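PDB 6PFQ: uncharacterized protein YLR132C from Kluyveromyces marxianus, which probably acts as a nuclease of the 2H phosphodiesterase superfamily, a Usb1-type exoribonuclease that would trim U6 snRNA. Local coordinates for residues N43-L48 and F157-A163. Residues are numbered along the deposited sequence; the frame is centred on the assembly and turned at random.
Sequences NSFEPL and FGVAQNA
Phe-45 lays the CD1 side of its ring along Ala-160, with CD1 3.6 Å from Ala-160 CB, while the backbone N of Val-159 lies at the ring's edge, in its plane. How a short strand extends a sheet is illustrated here: Glu-46 and Val-159 form an antiparallel hydrogen-bonded pair, Glu-46 N giving to Val-159 O at 2.7 Å and Val-159 N returning to Glu-46 O at 2.9 Å. Leu-48 N continues the ladder to Phe-157 O. Beyond the other end, direct pairing gives way to a water that donates to Ser-44 O and accepts from Gln-161 N, and then to the Asn-43 amide, whose ND2 meets Gln-161 O at 2.8 Å, nearly straight (172°) though above the carbonyl plane. Shortening Asn-43 to an alanine would probably cost that carbonyl this donor and hold the loop into strand 46-47 less firmly. With CG anti to its carbonyl carbon (chi1 -70°), Leu-48 rests CD1 against Gly-158 N and crosses Val-159 roughly at right angles, near the UMP-binding Ser-156. Strand 46-47 thus flanks strand 154-161, which also pairs with strand 112-119, with a classic bulge where Phe-157 and Gly-158 both face Leu-115; Pro-47 touches Leu-30 of helix 20-39.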
loop_
_atom_site.group_PDB
_atom_site.type_symbol
_atom_site.label_atom_id
_atom_site.label_comp_id
_atom_site.label_asym_id
_atom_site.label_seq_id
_atom_site.Cartn_x
_atom_site.Cartn_y
_atom_site.Cartn_z
ATOM N N ASN A 43 16.197 -7.396 -10.659
ATOM C CA ASN A 43 15.796 -7.945 -9.366
ATOM C C ASN A 43 14.333 -8.390 -9.377
ATOM O O ASN A 43 13.464 -7.769 -10.010
ATOM C CB ASN A 43 16.011 -6.898 -8.264
ATOM C CG ASN A 43 17.454 -6.848 -7.781
ATOM O OD1 ASN A 43 18.279 -7.633 -8.218
ATOM N ND2 ASN A 43 17.756 -5.919 -6.871
ATOM N N SER A 44 14.068 -9.492 -8.692
ATOM C CA SER A 44 12.723 -10.041 -8.543
ATOM C C SER A 44 11.975 -9.475 -7.326
ATOM O O SER A 44 12.563 -9.022 -6.345
ATOM C CB SER A 44 12.787 -11.569 -8.442
ATOM O OG SER A 44 12.966 -12.105 -9.748
ATOM N N PHE A 45 10.650 -9.565 -7.401
ATOM C CA PHE A 45 9.736 -9.111 -6.368
ATOM C C PHE A 45 9.422 -10.236 -5.397
ATOM O O PHE A 45 9.035 -11.340 -5.820
ATOM C CB PHE A 45 8.443 -8.603 -7.019
ATOM C CG PHE A 45 8.655 -7.381 -7.862
ATOM C CD1 PHE A 45 8.726 -6.116 -7.267
ATOM C CD2 PHE A 45 8.813 -7.500 -9.249
ATOM C CE1 PHE A 45 8.941 -4.987 -8.058
ATOM C CE2 PHE A 45 9.031 -6.368 -10.056
ATOM C CZ PHE A 45 9.090 -5.114 -9.452
ATOM N N GLU A 46 9.660 -9.988 -4.118
ATOM C CA GLU A 46 9.178 -10.901 -3.078
ATOM C C GLU A 46 7.671 -10.744 -2.932
ATOM O O GLU A 46 7.186 -9.615 -2.748
ATOM C CB GLU A 46 9.880 -10.584 -1.737
ATOM C CG GLU A 46 9.412 -11.465 -0.574
ATOM C CD GLU A 46 9.919 -12.870 -0.659
ATOM O OE1 GLU A 46 10.744 -13.180 -1.540
ATOM O OE2 GLU A 46 9.495 -13.679 0.180
ATOM N N PRO A 47 6.900 -11.821 -3.014
ATOM C CA PRO A 47 5.442 -11.710 -2.810
ATOM C C PRO A 47 5.126 -11.225 -1.408
ATOM O O PRO A 47 5.678 -11.720 -0.430
ATOM C CB PRO A 47 4.946 -13.152 -3.026
ATOM C CG PRO A 47 5.971 -13.699 -4.008
ATOM C CD PRO A 47 7.288 -13.171 -3.480
ATOM N N LEU A 48 4.237 -10.230 -1.309
ATOM C CA LEU A 48 3.862 -9.674 -0.001
ATOM C C LEU A 48 2.717 -10.420 0.672
ATOM O O LEU A 48 2.405 -10.138 1.843
ATOM C CB LEU A 48 3.457 -8.193 -0.153
ATOM C CG LEU A 48 4.626 -7.267 -0.486
ATOM C CD1 LEU A 48 4.087 -5.864 -0.900
ATOM C CD2 LEU A 48 5.500 -7.172 0.767
ATOM N N PHE A 157 1.734 -5.514 -4.096
ATOM C CA PHE A 157 1.676 -6.975 -4.159
ATOM C C PHE A 157 3.036 -7.646 -4.020
ATOM O O PHE A 157 3.102 -8.822 -3.646
ATOM C CB PHE A 157 1.028 -7.425 -5.479
ATOM C CG PHE A 157 -0.426 -7.036 -5.573
ATOM C CD1 PHE A 157 -1.396 -7.809 -4.961
ATOM C CD2 PHE A 157 -0.806 -5.869 -6.235
ATOM C CE1 PHE A 157 -2.748 -7.461 -5.027
ATOM C CE2 PHE A 157 -2.146 -5.509 -6.291
ATOM C CZ PHE A 157 -3.118 -6.288 -5.668
ATOM N N GLY A 158 4.107 -6.945 -4.366
ATOM C CA GLY A 158 5.431 -7.531 -4.293
ATOM C C GLY A 158 6.427 -6.447 -3.982
ATOM O O GLY A 158 6.120 -5.263 -4.115
ATOM N N VAL A 159 7.629 -6.850 -3.566
ATOM C CA VAL A 159 8.629 -5.841 -3.220
ATOM C C VAL A 159 9.990 -6.346 -3.660
ATOM O O VAL A 159 10.345 -7.496 -3.387
ATOM C CB VAL A 159 8.587 -5.501 -1.714
ATOM C CG1 VAL A 159 8.875 -6.729 -0.854
ATOM C CG2 VAL A 159 9.566 -4.320 -1.409
ATOM N N ALA A 160 10.732 -5.503 -4.363
ATOM C CA ALA A 160 12.078 -5.826 -4.837
ATOM C C ALA A 160 13.090 -4.877 -4.198
ATOM O O ALA A 160 12.748 -3.748 -3.817
ATOM C CB ALA A 160 12.175 -5.703 -6.354
ATOM N N GLN A 161 14.339 -5.335 -4.088
ATOM C CA GLN A 161 15.422 -4.467 -3.640
ATOM C C GLN A 161 15.852 -3.559 -4.777
ATOM O O GLN A 161 15.907 -3.966 -5.941
ATOM C CB GLN A 161 16.623 -5.307 -3.176
ATOM C CG GLN A 161 16.281 -6.138 -1.950
ATOM C CD GLN A 161 17.443 -7.003 -1.458
ATOM O OE1 GLN A 161 17.811 -6.932 -0.289
ATOM N NE2 GLN A 161 17.993 -7.824 -2.335
ATOM N N ASN A 162 16.154 -2.318 -4.444
ATOM C CA ASN A 162 16.695 -1.404 -5.449
ATOM C C ASN A 162 18.182 -1.708 -5.627
ATOM O O ASN A 162 18.999 -1.349 -4.769
ATOM C CB ASN A 162 16.462 0.043 -5.023
ATOM C CG ASN A 162 17.045 1.054 -6.009
ATOM O OD1 ASN A 162 17.524 0.688 -7.105
ATOM N ND2 ASN A 162 16.980 2.343 -5.632
ATOM N N ALA A 163 18.543 -2.351 -6.744
ATOM C CA ALA A 163 19.958 -2.656 -6.979
ATOM C C ALA A 163 20.800 -1.398 -7.147
ATOM O O ALA A 163 22.022 -1.447 -6.948
ATOM C CB ALA A 163 20.132 -3.525 -8.226
HETATM O O HOH W 1 14.760 -7.789 -5.253
#